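Local coordinates for protein-tyrosine-phosphatase PTP1 (Arabidopsis thaliana, PDB 6KRW), which removes phosphate from phosphotyrosine in proteins, dephosphorylating MAP kinases such as MPK6, and modulates plant defence responses, at residues V124-R137 / P193-P205. Residues are numbered along the deposited sequence; the frame is centred on the assembly and turned at random.
Sequences VIQQHCPIIVMLTR and PMSVLHIQYPEWP
Met134 and Gln200 are bridge partners in parallel strands 131-134 and 194-200, whose axes differ by 11°. Five backbone bonds define the ladder, from Leu197 N to Pro130 O through Tyr201 N to Met134 O; Met134 N to Ile199 O is the shortest at 2.7 Å.

Met134 can be followed outward. CB of Met134 lies 3.6 Å from Ile199 O; CG stands anti to the backbone N (chi1 179°) and reaches Gln200 CG. Met134 SD then meets the His198 ring at its edge, 3.6 Å from His198 CE1; the line from SD to the ring centroid is 78° off the normal. Met134 CE ends 3.8 Å from Gln200 NE2. That amide runs alongside and donates from Gln200 NE2 to a lone pair of Thr136 O (3.2 Å), with Arg180 holding OE1, so both ends of the amide are bonded.

Beyond the strands, Arg137 extends along Pro202: NE bonds Pro202 O, and Arg137 NH2 meets the syn side of Glu203 OE1 at 2.9 Å in a salt bridge.

In the central sheet of this classical phosphatase fold, strand 131-134 lies between 194-200 and 233-236. Helix 214-223 packs on the face bearing Ile131, and Leu135, against Trp204, lies close to the catalytic Cys237.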
ATOM      1  N   VAL A 124       9.220 -10.288   1.722  1.00 25.42           N
ATOM      2  CA  VAL A 124       7.897 -10.975   1.641  1.00 25.95           C
ATOM      3  C   VAL A 124       7.935 -12.241   2.501  1.00 23.53           C
ATOM      4  O   VAL A 124       6.978 -12.494   3.253  1.00 27.28           O
ATOM      5  CB  VAL A 124       7.551 -11.311   0.180  1.00 27.15           C
ATOM      6  CG1 VAL A 124       6.346 -12.223   0.100  1.00 31.89           C
ATOM      7  CG2 VAL A 124       7.352 -10.057  -0.644  1.00 31.51           C
ATOM      8  N   ILE A 125       8.989 -13.036   2.357  1.00 28.74           N
ATOM      9  CA  ILE A 125       9.086 -14.308   3.124  1.00 27.05           C
ATOM     10  C   ILE A 125       9.252 -13.995   4.611  1.00 24.82           C
ATOM     11  O   ILE A 125       8.512 -14.579   5.427  1.00 28.68           O
ATOM     12  CB  ILE A 125      10.233 -15.168   2.578  1.00 30.46           C
ATOM     13  CG1 ILE A 125       9.946 -15.571   1.129  1.00 35.78           C
ATOM     14  CG2 ILE A 125      10.466 -16.372   3.480  1.00 33.54           C
ATOM     15  CD1 ILE A 125      11.119 -16.257   0.451  1.00 37.75           C
ATOM     16  N   GLN A 126      10.191 -13.112   4.961  1.00 27.27           N
ATOM     17  CA  GLN A 126      10.511 -12.850   6.386  1.00 24.01           C
ATOM     18  C   GLN A 126       9.299 -12.264   7.110  1.00 23.87           C
ATOM     19  O   GLN A 126       9.095 -12.606   8.279  1.00 26.66           O
ATOM     20  CB  GLN A 126      11.703 -11.905   6.481  1.00 26.09           C
ATOM     21  CG  GLN A 126      13.033 -12.550   6.095  1.00 28.50           C
ATOM     22  CD  GLN A 126      14.213 -11.664   6.409  1.00 27.16           C
ATOM     23  OE1 GLN A 126      14.053 -10.571   6.963  1.00 27.55           O
ATOM     24  NE2 GLN A 126      15.399 -12.135   6.052  1.00 30.62           N
ATOM     25  N   GLN A 127       8.510 -11.431   6.434  1.00 23.78           N
ATOM     26  CA  GLN A 127       7.324 -10.774   7.044  1.00 24.11           C
ATOM     27  C   GLN A 127       6.049 -11.591   6.779  1.00 24.73           C
ATOM     28  O   GLN A 127       4.988 -11.199   7.252  1.00 25.83           O
ATOM     29  CB  GLN A 127       7.202  -9.364   6.484  1.00 23.52           C
ATOM     30  CG  GLN A 127       8.388  -8.453   6.802  1.00 22.58           C
ATOM     31  CD  GLN A 127       8.646  -8.325   8.279  1.00 21.23           C
ATOM     32  OE1 GLN A 127       7.713  -8.374   9.079  1.00 25.28           O
ATOM     33  NE2 GLN A 127       9.923  -8.173   8.632  1.00 23.37           N
ATOM     34  N   HIS A 128       6.159 -12.712   6.068  1.00 25.39           N
ATOM     35  CA  HIS A 128       5.016 -13.601   5.675  1.00 28.61           C
ATOM     36  C   HIS A 128       3.823 -12.768   5.177  1.00 27.46           C
ATOM     37  O   HIS A 128       2.681 -12.946   5.653  1.00 27.06           O
ATOM     38  CB  HIS A 128       4.650 -14.582   6.800  1.00 30.38           C
ATOM     39  CG  HIS A 128       4.361 -13.981   8.131  1.00 28.30           C
ATOM     40  ND1 HIS A 128       3.135 -13.439   8.437  1.00 30.81           N
ATOM     41  CD2 HIS A 128       5.145 -13.774   9.214  1.00 29.49           C
ATOM     42  CE1 HIS A 128       3.170 -12.925   9.660  1.00 33.77           C
ATOM     43  NE2 HIS A 128       4.379 -13.147  10.164  1.00 33.63           N
ATOM     44  N   CYS A 129       4.085 -11.889   4.216  1.00 25.83           N
ATOM     45  CA  CYS A 129       3.041 -10.996   3.651  1.00 26.44           C
ATOM     46  C   CYS A 129       2.108 -11.814   2.777  1.00 28.61           C
ATOM     47  O   CYS A 129       2.586 -12.437   1.854  1.00 28.53           O
ATOM     48  CB  CYS A 129       3.657  -9.894   2.806  1.00 24.94           C
ATOM     49  SG  CYS A 129       4.770  -8.836   3.767  0.89 24.78           S
ATOM     50  N   PRO A 130       0.790 -11.857   3.054  1.00 26.09           N
ATOM     51  CA  PRO A 130      -0.113 -12.674   2.238  1.00 27.39           C
ATOM     52  C   PRO A 130      -0.530 -12.041   0.900  1.00 29.83           C
ATOM     53  O   PRO A 130      -1.026 -12.776   0.018  1.00 29.76           O
ATOM     54  CB  PRO A 130      -1.321 -12.840   3.164  1.00 28.93           C
ATOM     55  CG  PRO A 130      -1.335 -11.574   3.979  1.00 31.94           C
ATOM     56  CD  PRO A 130       0.134 -11.327   4.262  1.00 29.56           C
ATOM     57  N   ILE A 131      -0.348 -10.725   0.766  1.00 26.57           N
ATOM     58  CA  ILE A 131      -0.916  -9.917  -0.352  1.00 25.48           C
ATOM     59  C   ILE A 131       0.153  -8.942  -0.807  1.00 26.05           C
ATOM     60  O   ILE A 131       0.762  -8.292   0.047  1.00 25.29           O
ATOM     61  CB  ILE A 131      -2.177  -9.145   0.094  1.00 28.82           C
ATOM     62  CG1 ILE A 131      -3.270 -10.083   0.614  1.00 31.83           C
ATOM     63  CG2 ILE A 131      -2.684  -8.216  -1.007  1.00 27.45           C
ATOM     64  CD1 ILE A 131      -3.871 -10.984  -0.381  1.00 37.62           C
ATOM     65  N   ILE A 132       0.246  -8.722  -2.095  1.00 26.30           N
ATOM     66  CA  ILE A 132       0.917  -7.581  -2.738  1.00 23.01           C
ATOM     67  C   ILE A 132      -0.094  -6.824  -3.581  1.00 22.88           C
ATOM     68  O   ILE A 132      -0.706  -7.424  -4.467  1.00 27.16           O
ATOM     69  CB  ILE A 132       2.114  -8.013  -3.574  1.00 25.26           C
ATOM     70  CG1 ILE A 132       3.157  -8.749  -2.743  1.00 29.41           C
ATOM     71  CG2 ILE A 132       2.698  -6.830  -4.295  1.00 25.31           C
ATOM     72  CD1 ILE A 132       4.181  -9.515  -3.575  1.00 28.54           C
ATOM     73  N   VAL A 133      -0.249  -5.549  -3.315  1.00 24.44           N
ATOM     74  CA  VAL A 133      -1.051  -4.588  -4.089  1.00 23.37           C
ATOM     75  C   VAL A 133      -0.094  -3.742  -4.890  1.00 24.37           C
ATOM     76  O   VAL A 133       0.695  -2.961  -4.305  1.00 23.58           O
ATOM     77  CB  VAL A 133      -2.009  -3.761  -3.234  1.00 21.88           C
ATOM     78  CG1 VAL A 133      -2.792  -2.781  -4.064  1.00 26.96           C
ATOM     79  CG2 VAL A 133      -2.897  -4.640  -2.382  1.00 24.84           C
ATOM     80  N   MET A 134      -0.187  -3.873  -6.207  1.00 25.83           N
ATOM     81  CA  MET A 134       0.684  -3.139  -7.136  1.00 23.85           C
ATOM     82  C   MET A 134      -0.155  -2.127  -7.906  1.00 25.43           C
ATOM     83  O   MET A 134      -1.056  -2.563  -8.660  1.00 26.83           O
ATOM     84  CB  MET A 134       1.318  -4.130  -8.106  1.00 25.04           C
ATOM     85  CG  MET A 134       2.204  -3.481  -9.110  1.00 27.43           C
ATOM     86  SD  MET A 134       3.058  -4.708 -10.069  0.82 27.56           S
ATOM     87  CE  MET A 134       4.030  -3.609 -11.081  1.00 30.06           C
ATOM     88  N   LEU A 135       0.134  -0.831  -7.814  1.00 23.20           N
ATOM     89  CA  LEU A 135      -0.724   0.258  -8.342  1.00 22.53           C
ATOM     90  C   LEU A 135      -0.008   1.008  -9.455  1.00 27.83           C
ATOM     91  O   LEU A 135      -0.276   2.172  -9.650  1.00 29.97           O
ATOM     92  CB  LEU A 135      -1.085   1.197  -7.184  1.00 23.65           C
ATOM     93  CG  LEU A 135      -1.805   0.517  -6.033  1.00 20.73           C
ATOM     94  CD1 LEU A 135      -1.882   1.480  -4.827  1.00 22.19           C
ATOM     95  CD2 LEU A 135      -3.184   0.029  -6.428  1.00 24.23           C
ATOM     96  N   THR A 136       0.840   0.324 -10.209  1.00 29.89           N
ATOM     97  CA  THR A 136       1.578   0.996 -11.300  1.00 29.94           C
ATOM     98  C   THR A 136       1.752  -0.002 -12.456  1.00 52.04           C
ATOM     99  O   THR A 136       1.731  -1.173 -12.187  1.00213.94           O
ATOM    100  CB  THR A 136       2.958   1.471 -10.829  1.00 29.65           C
ATOM    101  OG1 THR A 136       3.686   2.206 -11.817  1.00 30.42           O
ATOM    102  CG2 THR A 136       3.825   0.346 -10.318  1.00 28.72           C
ATOM    103  N   ARG A 137       2.002   0.584 -13.607  1.00 31.88           N
ATOM    104  CA  ARG A 137       2.612  -0.135 -14.744  1.00 35.77           C
ATOM    105  C   ARG A 137       4.114  -0.222 -14.515  1.00 42.74           C
ATOM    106  O   ARG A 137       4.661   0.596 -13.749  1.00 36.38           O
ATOM    107  CB  ARG A 137       2.329   0.586 -16.071  1.00 33.53           C
ATOM    108  CG  ARG A 137       0.853   0.695 -16.409  1.00 32.88           C
ATOM    109  CD  ARG A 137       0.701   1.406 -17.755  1.00 39.97           C
ATOM    110  NE  ARG A 137      -0.684   1.536 -18.138  1.00 36.52           N
ATOM    111  CZ  ARG A 137      -1.067   1.976 -19.354  1.00 44.81           C
ATOM    112  NH1 ARG A 137      -0.166   2.471 -20.189  1.00 37.99           N
ATOM    113  NH2 ARG A 137      -2.347   2.002 -19.688  1.00 38.53           N
ATOM    114  N   PRO A 193       6.133 -24.301   0.302  1.00 48.20           N
ATOM    115  CA  PRO A 193       6.343 -22.921  -0.125  1.00 53.49           C
ATOM    116  C   PRO A 193       5.202 -22.007   0.335  1.00 44.70           C
ATOM    117  O   PRO A 193       4.166 -22.475   0.769  1.00 46.58           O
ATOM    118  CB  PRO A 193       6.392 -23.028  -1.653  1.00 55.91           C
ATOM    119  CG  PRO A 193       5.563 -24.246  -1.960  1.00 50.39           C
ATOM    120  CD  PRO A 193       5.798 -25.203  -0.812  1.00 45.84           C
ATOM    121  N   MET A 194       5.425 -20.705   0.215  1.00 42.32           N
ATOM    122  CA  MET A 194       4.479 -19.682   0.703  1.00 44.64           C
ATOM    123  C   MET A 194       3.651 -19.120  -0.457  1.00 38.56           C
ATOM    124  O   MET A 194       4.216 -18.809  -1.526  1.00 41.19           O
ATOM    125  CB  MET A 194       5.259 -18.554   1.368  1.00 46.07           C
ATOM    126  CG  MET A 194       4.407 -17.408   1.779  1.00 46.76           C
ATOM    127  SD  MET A 194       5.427 -16.253   2.709  0.68 52.00           S
ATOM    128  CE  MET A 194       4.696 -14.695   2.230  1.00 52.76           C
ATOM    129  N   SER A 195       2.341 -19.007  -0.253  1.00 42.69           N
ATOM    130  CA  SER A 195       1.392 -18.480  -1.267  1.00 41.41           C
ATOM    131  C   SER A 195       1.183 -16.985  -1.044  1.00 36.28           C
ATOM    132  O   SER A 195       0.901 -16.581   0.076  1.00 38.02           O
ATOM    133  CB  SER A 195       0.089 -19.235  -1.243  1.00 58.24           C
ATOM    134  OG  SER A 195       0.305 -20.581  -1.615  1.00 72.26           O
ATOM    135  N   VAL A 196       1.293 -16.209  -2.115  1.00 33.41           N
ATOM    136  CA  VAL A 196       1.065 -14.749  -2.085  1.00 36.23           C
ATOM    137  C   VAL A 196       0.108 -14.385  -3.208  1.00 40.04           C
ATOM    138  O   VAL A 196       0.406 -14.728  -4.366  1.00 40.96           O
ATOM    139  CB  VAL A 196       2.396 -14.002  -2.241  1.00 38.11           C
ATOM    140  CG1 VAL A 196       2.154 -12.502  -2.254  1.00 37.05           C
ATOM    141  CG2 VAL A 196       3.386 -14.412  -1.157  1.00 36.59           C
ATOM    142  N   LEU A 197      -0.979 -13.698  -2.874  1.00 35.11           N
ATOM    143  CA  LEU A 197      -1.860 -13.126  -3.928  1.00 33.73           C
ATOM    144  C   LEU A 197      -1.341 -11.745  -4.327  1.00 32.18           C
ATOM    145  O   LEU A 197      -1.227 -10.839  -3.462  1.00 31.28           O
ATOM    146  CB  LEU A 197      -3.312 -13.036  -3.458  1.00 35.49           C
ATOM    147  CG  LEU A 197      -4.286 -12.503  -4.518  1.00 39.06           C
ATOM    148  CD1 LEU A 197      -4.373 -13.438  -5.718  1.00 43.30           C
ATOM    149  CD2 LEU A 197      -5.655 -12.275  -3.897  1.00 41.34           C
ATOM    150  N   HIS A 198      -0.984 -11.618  -5.590  1.00 31.37           N
ATOM    151  CA  HIS A 198      -0.503 -10.380  -6.230  1.00 29.31           C
ATOM    152  C   HIS A 198      -1.647  -9.755  -7.004  1.00 30.01           C
ATOM    153  O   HIS A 198      -2.223 -10.420  -7.896  1.00 34.82           O
ATOM    154  CB  HIS A 198       0.725 -10.672  -7.069  1.00 25.46           C
ATOM    155  CG  HIS A 198       1.417  -9.499  -7.657  1.00 26.43           C
ATOM    156  ND1 HIS A 198       1.041  -8.908  -8.845  1.00 31.69           N
ATOM    157  CD2 HIS A 198       2.517  -8.831  -7.226  1.00 28.84           C
ATOM    158  CE1 HIS A 198       1.882  -7.945  -9.158  1.00 30.35           C
ATOM    159  NE2 HIS A 198       2.793  -7.852  -8.139  1.00 28.85           N
ATOM    160  N   ILE A 199      -1.961  -8.513  -6.686  1.00 35.98           N
ATOM    161  CA  ILE A 199      -3.052  -7.749  -7.340  1.00 32.90           C
ATOM    162  C   ILE A 199      -2.428  -6.551  -8.033  1.00 39.28           C
ATOM    163  O   ILE A 199      -1.889  -5.683  -7.344  1.00 30.62           O
ATOM    164  CB  ILE A 199      -4.149  -7.351  -6.336  1.00 32.64           C
ATOM    165  CG1 ILE A 199      -4.671  -8.544  -5.543  1.00 33.25           C
ATOM    166  CG2 ILE A 199      -5.269  -6.617  -7.036  1.00 31.79           C
ATOM    167  CD1 ILE A 199      -5.637  -8.163  -4.430  1.00 35.51           C
ATOM    168  N   GLN A 200      -2.521  -6.499  -9.355  1.00 32.25           N
ATOM    169  CA  GLN A 200      -1.987  -5.366 -10.129  1.00 29.36           C
ATOM    170  C   GLN A 200      -3.119  -4.552 -10.757  1.00 33.75           C
ATOM    171  O   GLN A 200      -3.990  -5.161 -11.408  1.00 34.22           O
ATOM    172  CB  GLN A 200      -1.003  -5.826 -11.197  1.00 32.31           C
ATOM    173  CG  GLN A 200      -0.436  -4.636 -11.958  1.00 37.10           C
ATOM    174  CD  GLN A 200       0.486  -4.972 -13.099  1.00 39.97           C
ATOM    175  OE1 GLN A 200       0.559  -6.112 -13.557  1.00 43.40           O
ATOM    176  NE2 GLN A 200       1.157  -3.948 -13.594  1.00 35.76           N
ATOM    177  N   TYR A 201      -3.042  -3.233 -10.632  1.00 29.30           N
ATOM    178  CA  TYR A 201      -3.977  -2.242 -11.208  1.00 28.63           C
ATOM    179  C   TYR A 201      -3.208  -1.286 -12.145  1.00 40.48           C
ATOM    180  O   TYR A 201      -2.548  -0.386 -11.669  1.00 35.70           O
ATOM    181  CB  TYR A 201      -4.710  -1.498 -10.099  1.00 31.40           C
ATOM    182  CG  TYR A 201      -5.709  -0.498 -10.598  1.00 30.24           C
ATOM    183  CD1 TYR A 201      -6.482  -0.752 -11.729  1.00 33.38           C
ATOM    184  CD2 TYR A 201      -5.916   0.689  -9.934  1.00 31.85           C
ATOM    185  CE1 TYR A 201      -7.410   0.170 -12.194  1.00 34.57           C
ATOM    186  CE2 TYR A 201      -6.845   1.613 -10.372  1.00 33.61           C
ATOM    187  CZ  TYR A 201      -7.605   1.354 -11.495  1.00 34.53           C
ATOM    188  OH  TYR A 201      -8.508   2.290 -11.896  1.00 37.82           O
ATOM    189  N   PRO A 202      -3.182  -1.411 -13.543  1.00 37.00           N
ATOM    190  CA  PRO A 202      -2.413  -0.525 -14.517  1.00 33.56           C
ATOM    191  C   PRO A 202      -3.108   0.769 -14.976  1.00 36.25           C
ATOM    192  O   PRO A 202      -2.505   1.512 -15.720  1.00 35.47           O
ATOM    193  CB  PRO A 202      -2.231  -1.502 -15.697  1.00 39.04           C
ATOM    194  CG  PRO A 202      -3.523  -2.295 -15.694  1.00 42.38           C
ATOM    195  CD  PRO A 202      -3.845  -2.519 -14.234  1.00 37.08           C
ATOM    196  N   GLU A 203      -4.244   1.108 -14.352  1.00 33.06           N
ATOM    197  CA  GLU A 203      -4.959   2.298 -14.892  1.00 32.14           C
ATOM    198  C   GLU A 203      -5.006   3.394 -13.833  1.00 34.24           C
ATOM    199  O   GLU A 203      -5.961   4.160 -13.782  1.00 29.53           O
ATOM    200  CB  GLU A 203      -6.336   1.902 -15.397  1.00 37.81           C
ATOM    201  CG  GLU A 203      -6.261   1.033 -16.649  1.00 44.16           C
ATOM    202  CD  GLU A 203      -5.322   1.531 -17.748  1.00 40.68           C
ATOM    203  OE1 GLU A 203      -4.516   0.714 -18.245  1.00 38.08           O
ATOM    204  OE2 GLU A 203      -5.398   2.726 -18.139  1.00 35.50           O
ATOM    205  N   TRP A 204      -3.946   3.486 -13.052  1.00 31.82           N
ATOM    206  CA  TRP A 204      -3.816   4.606 -12.090  1.00 28.13           C
ATOM    207  C   TRP A 204      -2.539   5.348 -12.448  1.00 27.85           C
ATOM    208  O   TRP A 204      -1.442   4.915 -12.091  1.00 30.89           O
ATOM    209  CB  TRP A 204      -3.784   4.068 -10.666  1.00 25.54           C
ATOM    210  CG  TRP A 204      -3.948   5.101  -9.591  1.00 26.63           C
ATOM    211  CD1 TRP A 204      -3.769   6.442  -9.691  1.00 23.27           C
ATOM    212  CD2 TRP A 204      -4.352   4.851  -8.243  1.00 24.68           C
ATOM    213  NE1 TRP A 204      -4.025   7.057  -8.491  1.00 24.12           N
ATOM    214  CE2 TRP A 204      -4.418   6.110  -7.591  1.00 21.85           C
ATOM    215  CE3 TRP A 204      -4.709   3.701  -7.530  1.00 23.99           C
ATOM    216  CZ2 TRP A 204      -4.756   6.248  -6.251  1.00 23.68           C
ATOM    217  CZ3 TRP A 204      -5.054   3.846  -6.200  1.00 22.64           C
ATOM    218  CH2 TRP A 204      -5.082   5.096  -5.581  1.00 23.46           C
ATOM    219  N   PRO A 205      -2.647   6.476 -13.167  1.00 28.92           N
ATOM    220  CA  PRO A 205      -1.464   7.201 -13.611  1.00 31.62           C
ATOM    221  C   PRO A 205      -0.658   7.813 -12.461  1.00 34.58           C
ATOM    222  O   PRO A 205      -1.222   8.244 -11.464  1.00 29.37           O
ATOM    223  CB  PRO A 205      -1.990   8.303 -14.542  1.00 40.14           C
ATOM    224  CG  PRO A 205      -3.497   8.333 -14.340  1.00 50.71           C
ATOM    225  CD  PRO A 205      -3.907   7.055 -13.643  1.00 35.79           C
TER
HETATM  226  O   HOH W   1      -1.736 -15.583   0.228  1.00 48.92           O